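N-acetylglucosamine-specific lectin (Saxidomus purpuratus, PDB 6A7T) binds carbohydrates through a C-type lectin fold, recognising N-acetylated hexosamines such as N-acetylglucosamine without needing calcium. Local coordinates at residues B[60-65]-B[102-107]; B[88-93]-B[150-155]; B[124-129]-B[136-141]. All coordinates share one frame; numbering follows the deposited sequence.

Overall arrangement
Running from the N terminus, the chain first meets segment 60-65, which contact 1 joins to 102-107, closing a loop that holds helix 69-80 and the whole of strand 87-95. Segment 88-93 leaves from inside that loop, and contact 2 pairs it with 150-155, so contacts 1 and 2 cross along the chain. Contact 3, the hairpin 124-129 with 136-141, follows contact 1 in series and is nested inside the loop of contact 2. Together they tie the sheet of the terminal strands to the second sheet: contacts 1 and 2 span the two, with centres about 8 Å apart, while contact 3 lies wholly in the second.

Contact 1: B[60-65]-B[102-107]. With CA (calcium ion), chain D.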
loop_
_atom_site.group_PDB
_atom_site.type_symbol
_atom_site.label_atom_id
_atom_site.label_comp_id
_atom_site.label_asym_id
_atom_site.label_seq_id
_atom_site.Cartn_x
_atom_site.Cartn_y
_atom_site.Cartn_z
ATOM N N ASP B 60 -21.685 -8.657 -0.867
ATOM C CA ASP B 60 -20.586 -8.977 0.060
ATOM C C ASP B 60 -19.260 -8.589 -0.596
ATOM O O ASP B 60 -18.259 -9.298 -0.499
ATOM C CB ASP B 60 -20.649 -10.449 0.471
ATOM C CG ASP B 60 -21.911 -10.741 1.259
ATOM O OD1 ASP B 60 -22.328 -9.873 2.067
ATOM O OD2 ASP B 60 -22.477 -11.818 1.049
ATOM N N ALA B 61 -19.300 -7.422 -1.253
ATOM C CA ALA B 61 -18.183 -6.867 -1.998
ATOM C C ALA B 61 -18.046 -5.370 -1.696
ATOM O O ALA B 61 -18.650 -4.821 -0.785
ATOM C CB ALA B 61 -18.408 -7.153 -3.462
ATOM N N SER B 62 -17.155 -4.698 -2.434
ATOM C CA SER B 62 -16.936 -3.301 -2.301
ATOM C C SER B 62 -16.753 -2.721 -3.715
ATOM O O SER B 62 -16.278 -3.424 -4.598
ATOM C CB SER B 62 -15.698 -3.044 -1.437
ATOM O OG SER B 62 -15.163 -1.737 -1.650
ATOM N N LEU B 63 -17.080 -1.449 -3.933
ATOM C CA LEU B 63 -16.599 -0.812 -5.135
ATOM C C LEU B 63 -15.073 -0.989 -5.227
ATOM O O LEU B 63 -14.346 -0.920 -4.211
ATOM C CB LEU B 63 -16.946 0.676 -5.149
ATOM C CG LEU B 63 -18.399 1.059 -5.460
ATOM C CD1 LEU B 63 -18.663 2.503 -5.137
ATOM C CD2 LEU B 63 -18.782 0.774 -6.902
ATOM N N VAL B 64 -14.575 -1.181 -6.453
ATOM C CA VAL B 64 -13.204 -1.611 -6.686
ATOM C C VAL B 64 -12.234 -0.554 -6.179
ATOM O O VAL B 64 -12.494 0.679 -6.258
ATOM C CB VAL B 64 -13.002 -1.924 -8.170
ATOM C CG1 VAL B 64 -13.221 -0.693 -9.013
ATOM C CG2 VAL B 64 -11.629 -2.485 -8.452
ATOM N N THR B 65 -11.115 -1.049 -5.591
ATOM C CA THR B 65 -9.981 -0.240 -5.177
ATOM C C THR B 65 -8.795 -0.720 -6.008
ATOM O O THR B 65 -8.664 -1.931 -6.223
ATOM C CB THR B 65 -9.755 -0.302 -3.652
ATOM O OG1 THR B 65 -9.378 -1.625 -3.273
ATOM C CG2 THR B 65 -10.963 0.126 -2.863
ATOM N N ARG B 102 -9.294 9.273 -1.346
ATOM C CA ARG B 102 -8.703 7.970 -1.125
ATOM C C ARG B 102 -9.791 6.905 -1.271
ATOM O O ARG B 102 -10.992 7.202 -1.528
ATOM C CB ARG B 102 -8.004 8.007 0.242
ATOM C CG ARG B 102 -8.964 8.181 1.408
ATOM C CD ARG B 102 -8.280 8.099 2.759
ATOM N NE ARG B 102 -7.177 9.033 2.899
ATOM C CZ ARG B 102 -6.242 8.920 3.836
ATOM N NH1 ARG B 102 -6.186 7.811 4.554
ATOM N NH2 ARG B 102 -5.368 9.901 4.024
ATOM N N TRP B 103 -9.410 5.641 -1.068
ATOM C CA TRP B 103 -10.296 4.554 -1.196
ATOM C C TRP B 103 -11.277 4.550 -0.031
ATOM O O TRP B 103 -10.962 5.061 1.029
ATOM C CB TRP B 103 -9.560 3.215 -1.316
ATOM C CG TRP B 103 -8.576 3.209 -2.443
ATOM C CD1 TRP B 103 -7.218 3.094 -2.354
ATOM C CD2 TRP B 103 -8.862 3.282 -3.855
ATOM N NE1 TRP B 103 -6.639 3.119 -3.604
ATOM C CE2 TRP B 103 -7.639 3.245 -4.543
ATOM C CE3 TRP B 103 -10.043 3.413 -4.594
ATOM C CZ2 TRP B 103 -7.532 3.350 -5.927
ATOM C CZ3 TRP B 103 -9.937 3.483 -5.961
ATOM C CH2 TRP B 103 -8.719 3.471 -6.618
ATOM N N ILE B 104 -12.442 3.933 -0.236
ATOM C CA ILE B 104 -13.544 4.014 0.715
ATOM C C ILE B 104 -13.266 3.196 1.981
ATOM O O ILE B 104 -13.973 3.401 3.003
ATOM C CB ILE B 104 -14.875 3.632 0.045
ATOM C CG1 ILE B 104 -14.828 2.235 -0.569
ATOM C CG2 ILE B 104 -15.257 4.692 -0.975
ATOM C CD1 ILE B 104 -16.163 1.711 -1.012
ATOM N N ASP B 105 -12.215 2.366 1.945
ATOM C CA ASP B 105 -11.765 1.616 3.117
ATOM C C ASP B 105 -10.883 2.496 3.991
ATOM O O ASP B 105 -10.401 2.025 5.007
ATOM C CB ASP B 105 -11.040 0.331 2.737
ATOM C CG ASP B 105 -9.714 0.487 1.983
ATOM O OD1 ASP B 105 -9.411 1.587 1.518
ATOM O OD2 ASP B 105 -9.018 -0.549 1.815
ATOM N N GLY B 106 -10.624 3.728 3.570
ATOM C CA GLY B 106 -9.754 4.629 4.319
ATOM C C GLY B 106 -8.291 4.527 3.918
ATOM O O GLY B 106 -7.461 5.284 4.476
ATOM N N SER B 107 -7.942 3.630 2.975
ATOM C CA SER B 107 -6.561 3.475 2.553
ATOM C C SER B 107 -6.197 4.565 1.555
ATOM O O SER B 107 -6.961 4.832 0.627
ATOM C CB SER B 107 -6.269 2.119 2.024
ATOM O OG SER B 107 -6.964 1.843 0.833
HETATM CA CA CA D . -7.969 -4.081 -5.707
HETATM O O HOH W 1 -8.516 -4.434 -3.262
HETATM O O HOH W 2 -6.422 -5.911 -5.629
#
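Thr65 lies against one face of the Trp103 indole, and this is the tight part of the contact. Its CA stands 3.8 Å from the centroid of the six-membered ring of Trp103, 16° off the ring normal, which meets the geometry of a CH-pi interaction. Thr65 CB follows over the same face, 3.7 Å from Trp103 CD2 and displaced toward the rim. With CG2 of Thr65 anti to its own carbonyl carbon, that methyl reaches back to Trp103 CB at 3.7 Å, while OG1 turns to the calcium side and accepts a hydrogen bond from a calcium-bound water. The same residue gives its carbonyl O to the calcium ion, at 2.3 Å, so the indole backs a residue of the metal site.

The other end is looser. Where Thr65 lays CA, CB and CG2 over the indole, Ile104 reaches across mainly with its terminal CD1, 3.6 Å from OG of partly exposed Ser62 and 4.3 Å from Leu63 CB. No hydrogen bond crosses between the segments; Ser62 OG instead donates to Leu63 O. Toward solvent, the chain reverses in a type I turn from Trp103 to Gly106. Just after it, Asp105 OD1 accepts from Ser107 N, an Asx turn, and also from Ser107 OG.

Strand 149-155 borders 62-63 through backbone bonds of Ser62 to Glu154 and Val64 to Ile152. Helix 49-58 covers Leu63 and Ile104 with Trp49, whereas Gly91 of strand 87-95 bonds to the backbones of both Val64 and Ile104, and the Trp103 ring meets Phe109 and Trp138 edge-to-face.

Contact 2: B[88-93]-B[150-155]; sequences YWIGAR and PCICEI. With CA (calcium ion), chain D.
Tyr88 holds CG anti to its carbonyl carbon (chi1 -71°), and this rotation sets its ring across the pyrrolidine of Pro150 at about a right angle. Trp89 takes the same kind of first torsion, which brings its indole CD1 to 3.4 Å from Pro150 O.

The Tyr88-Pro150 meeting is a CH-pi contact: Pro150 CG sits 3.7 Å from the centroid of the Tyr88 ring, over one face and shifted toward the rim. Pro150 CB also approaches the CD2-CE2 side of that ring, and Cys151 O lies at the ring's edge, near its plane. The hydroxyl of Tyr88 is held elsewhere, by a hydrogen bond to Glu44. Beside it, Ile152 CG1 packs 4.0 Å from Tyr88 CB, and Ile152 CD1 meets Ile90 CG2 at 4.2 Å.

The backbones are joined by two bonds around Trp89. Its N donates to Pro150 O at 2.9 Å with an N-H...O angle of 165°, and its O accepts from Ile152 N at 3.1 Å, the donor lying almost straight out from the carbonyl. The two bonds, on either side of Cys151, make a single bridge between Trp89 and Cys151, and the strand directions differ by 39°. The pairing then ends: at Gly91, the centre of an inverse gamma turn, strand 87-95 turns a corner.

Farther along 150-155, the Glu154 carboxylate grips the calcium ion with both oxygens, joining Thr65, Glu67 and Glu71 in the site seen in this entry. The bridge itself joins strand 149-155 to strand 87-95 of the other sheet. Next to it, Cys153 forms the disulfide with Cys56 of helix 49-58, and such a link from helix to C-terminal strand is a hallmark of the C-type lectin fold.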
loop_
_atom_site.group_PDB
_atom_site.type_symbol
_atom_site.label_atom_id
_atom_site.label_comp_id
_atom_site.label_asym_id
_atom_site.label_seq_id
_atom_site.Cartn_x
_atom_site.Cartn_y
_atom_site.Cartn_z
ATOM N N TYR B 88 -17.570 4.263 -15.379
ATOM C CA TYR B 88 -17.960 3.270 -14.371
ATOM C C TYR B 88 -17.509 3.783 -12.983
ATOM O O TYR B 88 -16.364 4.198 -12.851
ATOM C CB TYR B 88 -17.305 1.915 -14.607
ATOM C CG TYR B 88 -17.800 1.141 -15.802
ATOM C CD1 TYR B 88 -17.494 1.560 -17.088
ATOM C CD2 TYR B 88 -18.552 -0.010 -15.628
ATOM C CE1 TYR B 88 -17.889 0.825 -18.200
ATOM C CE2 TYR B 88 -19.033 -0.700 -16.743
ATOM C CZ TYR B 88 -18.647 -0.315 -18.010
ATOM O OH TYR B 88 -19.121 -1.046 -19.071
ATOM N N TRP B 89 -18.416 3.765 -12.017
ATOM C CA TRP B 89 -18.071 4.138 -10.632
ATOM C C TRP B 89 -17.073 3.138 -10.025
ATOM O O TRP B 89 -17.191 1.918 -10.185
ATOM C CB TRP B 89 -19.332 4.272 -9.773
ATOM C CG TRP B 89 -20.325 5.282 -10.268
ATOM C CD1 TRP B 89 -21.649 5.062 -10.562
ATOM C CD2 TRP B 89 -20.082 6.677 -10.532
ATOM N NE1 TRP B 89 -22.237 6.219 -10.989
ATOM C CE2 TRP B 89 -21.292 7.211 -11.034
ATOM C CE3 TRP B 89 -18.977 7.520 -10.456
ATOM C CZ2 TRP B 89 -21.424 8.563 -11.351
ATOM C CZ3 TRP B 89 -19.092 8.845 -10.820
ATOM C CH2 TRP B 89 -20.320 9.371 -11.243
ATOM N N ILE B 90 -16.144 3.716 -9.251
ATOM C CA ILE B 90 -15.151 2.945 -8.459
ATOM C C ILE B 90 -15.132 3.439 -7.000
ATOM O O ILE B 90 -15.726 4.415 -6.633
ATOM C CB ILE B 90 -13.782 3.009 -9.138
ATOM C CG1 ILE B 90 -13.155 4.400 -9.130
ATOM C CG2 ILE B 90 -13.854 2.446 -10.579
ATOM C CD1 ILE B 90 -11.703 4.406 -9.611
ATOM N N GLY B 91 -14.334 2.738 -6.167
ATOM C CA GLY B 91 -14.486 2.862 -4.728
ATOM C C GLY B 91 -13.630 3.955 -4.109
ATOM O O GLY B 91 -12.935 3.688 -3.076
ATOM N N ALA B 92 -13.695 5.169 -4.622
ATOM C CA ALA B 92 -12.985 6.257 -4.006
ATOM C C ALA B 92 -13.901 7.469 -4.036
ATOM O O ALA B 92 -14.683 7.612 -4.991
ATOM C CB ALA B 92 -11.703 6.524 -4.729
ATOM N N ARG B 93 -13.841 8.264 -2.960
ATOM C CA ARG B 93 -14.476 9.546 -2.921
ATOM C C ARG B 93 -13.717 10.461 -1.959
ATOM O O ARG B 93 -12.780 10.055 -1.286
ATOM C CB ARG B 93 -15.977 9.486 -2.606
ATOM C CG ARG B 93 -16.375 9.248 -1.162
ATOM C CD ARG B 93 -17.874 9.447 -0.953
ATOM N NE ARG B 93 -18.454 10.786 -1.069
ATOM C CZ ARG B 93 -19.775 11.022 -1.133
ATOM N NH1 ARG B 93 -20.643 10.039 -0.945
ATOM N NH2 ARG B 93 -20.228 12.238 -1.352
ATOM N N PRO B 150 -23.031 2.642 -14.504
ATOM C CA PRO B 150 -22.608 1.312 -14.107
ATOM C C PRO B 150 -21.452 1.452 -13.106
ATOM O O PRO B 150 -20.966 2.546 -12.814
ATOM C CB PRO B 150 -22.128 0.684 -15.427
ATOM C CG PRO B 150 -21.519 1.881 -16.127
ATOM C CD PRO B 150 -22.403 3.033 -15.764
ATOM N N CYS B 151 -21.040 0.307 -12.569
ATOM C CA CYS B 151 -19.983 0.327 -11.543
ATOM C C CYS B 151 -19.159 -0.952 -11.595
ATOM O O CYS B 151 -19.504 -1.918 -12.322
ATOM C CB CYS B 151 -20.649 0.531 -10.188
ATOM S SG CYS B 151 -21.623 -0.863 -9.566
ATOM N N ILE B 152 -18.031 -0.958 -10.859
ATOM C CA ILE B 152 -17.188 -2.152 -10.716
ATOM C C ILE B 152 -17.108 -2.551 -9.236
ATOM O O ILE B 152 -16.657 -1.784 -8.413
ATOM C CB ILE B 152 -15.790 -1.881 -11.275
ATOM C CG1 ILE B 152 -15.858 -1.286 -12.668
ATOM C CG2 ILE B 152 -14.981 -3.169 -11.211
ATOM C CD1 ILE B 152 -14.583 -0.772 -13.227
ATOM N N CYS B 153 -17.597 -3.742 -8.930
ATOM C CA CYS B 153 -17.435 -4.312 -7.608
ATOM C C CYS B 153 -16.245 -5.280 -7.585
ATOM O O CYS B 153 -15.852 -5.855 -8.576
ATOM C CB CYS B 153 -18.655 -5.096 -7.132
ATOM S SG CYS B 153 -20.216 -4.173 -7.198
ATOM N N GLU B 154 -15.671 -5.413 -6.395
ATOM C CA GLU B 154 -14.450 -6.224 -6.145
ATOM C C GLU B 154 -14.647 -7.019 -4.850
ATOM O O GLU B 154 -15.045 -6.474 -3.868
ATOM C CB GLU B 154 -13.217 -5.335 -6.011
ATOM C CG GLU B 154 -11.920 -6.138 -5.876
ATOM C CD GLU B 154 -10.638 -5.333 -5.709
ATOM O OE1 GLU B 154 -10.745 -4.086 -5.464
ATOM O OE2 GLU B 154 -9.538 -5.940 -5.780
ATOM N N ILE B 155 -14.346 -8.323 -4.927
ATOM C CA ILE B 155 -14.122 -9.191 -3.760
ATOM C C ILE B 155 -12.630 -9.532 -3.751
ATOM O O ILE B 155 -12.167 -10.086 -4.754
ATOM C CB ILE B 155 -14.961 -10.467 -3.884
ATOM C CG1 ILE B 155 -16.462 -10.185 -3.819
ATOM C CG2 ILE B 155 -14.560 -11.476 -2.834
ATOM C CD1 ILE B 155 -17.315 -11.357 -4.298
HETATM CA CA CA D . -7.969 -4.081 -5.707
HETATM O O HOH W 1 -8.516 -4.434 -3.262
HETATM O O HOH W 2 -6.422 -5.911 -5.629
#

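Contact 3: B[124-129]-B[136-141]; sequences GCLDYL and WQWNDH
Tyr128 and Trp138 lie side by side on one face of an antiparallel beta hairpin of the C-type lectin domain, as a non-hydrogen-bonded pair. Backbone bonding sets the register: Cys125-His141, Asp127-Asn139 and Leu129-Gln137 are hydrogen-bonded pairs, with Cys125 N to His141 O at 2.9 Å and Asp127 N to Asn139 O at 3.0 Å. A G1 bulge, in which Trp136 and Gln137 both face Leu129, interrupts the pattern.

Leu126, Tyr128, Trp138 and Asp140 share a face. Leu126 CD2 crosses to Trp138 CE3 at 3.7 Å, and the Trp138 indole turns its edge to the Tyr128 ring, planes at 89°, in a T-shaped pair. Asp140, a ligand of the second calcium in another entry, bonds to backbone N of Asp120 and Asn121.

The opposite face is mixed. Asp127 OD1 lies 3.3 Å from Asn139 CB, and Leu129 CD2 flanks the Asn139 amide. In sugar complexes of this protein Asn139 and Lys118 bind N-acetylglucosamine and N-acetylgalactosamine, and His141 the latter; no sugar is bound to this chain.

Beyond the T-shaped pair, Trp138 NE1 donates to Tyr128 OH at 3.2 Å, 3° out of the indole plane, and that hydroxyl also bonds to Asp72.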
loop_
_atom_site.group_PDB
_atom_site.type_symbol
_atom_site.label_atom_id
_atom_site.label_comp_id
_atom_site.label_asym_id
_atom_site.label_seq_id
_atom_site.Cartn_x
_atom_site.Cartn_y
_atom_site.Cartn_z
ATOM N N GLY B 124 -15.617 15.275 -5.037
ATOM C CA GLY B 124 -16.587 14.372 -5.564
ATOM C C GLY B 124 -16.281 12.893 -5.362
ATOM O O GLY B 124 -15.602 12.471 -4.419
ATOM N N CYS B 125 -16.808 12.098 -6.294
ATOM C CA CYS B 125 -16.685 10.637 -6.317
ATOM C C CYS B 125 -15.971 10.210 -7.601
ATOM O O CYS B 125 -16.076 10.873 -8.591
ATOM C CB CYS B 125 -18.034 9.940 -6.219
ATOM S SG CYS B 125 -18.867 10.187 -4.629
ATOM N N LEU B 126 -15.236 9.100 -7.538
ATOM C CA LEU B 126 -14.405 8.690 -8.664
ATOM C C LEU B 126 -15.116 7.640 -9.550
ATOM O O LEU B 126 -15.886 6.792 -9.087
ATOM C CB LEU B 126 -13.069 8.103 -8.174
ATOM C CG LEU B 126 -11.952 9.135 -7.970
ATOM C CD1 LEU B 126 -12.276 9.969 -6.738
ATOM C CD2 LEU B 126 -10.569 8.482 -7.892
ATOM N N ASP B 127 -14.794 7.729 -10.832
ATOM C CA ASP B 127 -15.080 6.746 -11.881
ATOM C C ASP B 127 -13.835 6.489 -12.705
ATOM O O ASP B 127 -12.778 7.157 -12.559
ATOM C CB ASP B 127 -16.202 7.219 -12.832
ATOM C CG ASP B 127 -15.933 8.548 -13.523
ATOM O OD1 ASP B 127 -14.760 8.849 -13.802
ATOM O OD2 ASP B 127 -16.960 9.187 -13.941
ATOM N N TYR B 128 -13.869 5.440 -13.530
ATOM C CA TYR B 128 -13.041 5.350 -14.725
ATOM C C TYR B 128 -13.849 6.037 -15.844
ATOM O O TYR B 128 -15.065 5.838 -15.918
ATOM C CB TYR B 128 -12.751 3.917 -15.167
ATOM C CG TYR B 128 -11.550 3.319 -14.501
ATOM C CD1 TYR B 128 -10.307 3.423 -15.081
ATOM C CD2 TYR B 128 -11.675 2.613 -13.330
ATOM C CE1 TYR B 128 -9.170 2.924 -14.463
ATOM C CE2 TYR B 128 -10.558 2.101 -12.701
ATOM C CZ TYR B 128 -9.310 2.228 -13.279
ATOM O OH TYR B 128 -8.191 1.752 -12.637
ATOM N N LEU B 129 -13.186 6.906 -16.595
ATOM C CA LEU B 129 -13.865 7.681 -17.656
ATOM C C LEU B 129 -13.147 7.446 -18.978
ATOM O O LEU B 129 -11.918 7.324 -19.030
ATOM C CB LEU B 129 -13.814 9.171 -17.266
ATOM C CG LEU B 129 -14.255 10.169 -18.345
ATOM C CD1 LEU B 129 -15.717 9.985 -18.641
ATOM C CD2 LEU B 129 -13.970 11.569 -17.844
ATOM N N TRP B 136 -9.844 5.840 -20.393
ATOM C CA TRP B 136 -10.143 4.891 -19.337
ATOM C C TRP B 136 -9.158 5.124 -18.173
ATOM O O TRP B 136 -8.380 4.232 -17.773
ATOM C CB TRP B 136 -10.158 3.459 -19.864
ATOM C CG TRP B 136 -11.354 3.141 -20.712
ATOM C CD1 TRP B 136 -11.383 2.682 -22.003
ATOM C CD2 TRP B 136 -12.725 3.256 -20.307
ATOM N NE1 TRP B 136 -12.671 2.546 -22.429
ATOM C CE2 TRP B 136 -13.525 2.871 -21.405
ATOM C CE3 TRP B 136 -13.368 3.649 -19.138
ATOM C CZ2 TRP B 136 -14.920 2.863 -21.335
ATOM C CZ3 TRP B 136 -14.746 3.669 -19.076
ATOM C CH2 TRP B 136 -15.510 3.258 -20.163
ATOM N N GLN B 137 -9.222 6.322 -17.612
ATOM C CA GLN B 137 -8.479 6.730 -16.404
ATOM C C GLN B 137 -9.430 7.380 -15.409
ATOM O O GLN B 137 -10.639 7.629 -15.716
ATOM C CB GLN B 137 -7.330 7.659 -16.818
ATOM C CG GLN B 137 -6.334 6.940 -17.688
ATOM C CD GLN B 137 -5.406 7.910 -18.364
ATOM O OE1 GLN B 137 -5.804 8.684 -19.247
ATOM N NE2 GLN B 137 -4.160 7.876 -17.918
ATOM N N TRP B 138 -8.919 7.754 -14.232
ATOM C CA TRP B 138 -9.833 8.195 -13.161
ATOM C C TRP B 138 -10.283 9.636 -13.413
ATOM O O TRP B 138 -9.473 10.469 -13.770
ATOM C CB TRP B 138 -9.232 8.152 -11.759
ATOM C CG TRP B 138 -8.690 6.822 -11.366
ATOM C CD1 TRP B 138 -8.855 5.607 -11.972
ATOM C CD2 TRP B 138 -7.799 6.620 -10.249
ATOM N NE1 TRP B 138 -8.098 4.662 -11.312
ATOM C CE2 TRP B 138 -7.460 5.253 -10.246
ATOM C CE3 TRP B 138 -7.247 7.480 -9.283
ATOM C CZ2 TRP B 138 -6.599 4.704 -9.292
ATOM C CZ3 TRP B 138 -6.402 6.929 -8.338
ATOM C CH2 TRP B 138 -6.127 5.555 -8.324
ATOM N N ASN B 139 -11.512 9.909 -13.024
ATOM C CA ASN B 139 -12.077 11.241 -12.924
ATOM C C ASN B 139 -12.867 11.391 -11.637
ATOM O O ASN B 139 -13.410 10.404 -11.113
ATOM C CB ASN B 139 -13.007 11.574 -14.115
ATOM C CG ASN B 139 -13.464 13.013 -14.114
ATOM O OD1 ASN B 139 -12.711 13.940 -13.743
ATOM N ND2 ASN B 139 -14.692 13.196 -14.598
ATOM N N ASP B 140 -12.990 12.644 -11.153
ATOM C CA ASP B 140 -13.788 12.984 -10.037
ATOM C C ASP B 140 -15.061 13.682 -10.524
ATOM O O ASP B 140 -15.017 14.614 -11.273
ATOM C CB ASP B 140 -13.088 13.867 -8.994
ATOM C CG ASP B 140 -12.385 15.110 -9.489
ATOM O OD1 ASP B 140 -12.069 15.210 -10.707
ATOM O OD2 ASP B 140 -12.098 15.969 -8.583
ATOM N N HIS B 141 -16.183 13.226 -10.012
ATOM C CA HIS B 141 -17.508 13.768 -10.390
ATOM C C HIS B 141 -18.214 14.318 -9.139
ATOM O O HIS B 141 -18.339 13.621 -8.158
ATOM C CB HIS B 141 -18.328 12.662 -11.027
ATOM C CG HIS B 141 -19.625 13.137 -11.582
ATOM N ND1 HIS B 141 -19.670 13.963 -12.675
ATOM C CD2 HIS B 141 -20.897 12.900 -11.209
ATOM C CE1 HIS B 141 -20.940 14.231 -12.936
ATOM N NE2 HIS B 141 -21.711 13.587 -12.087
#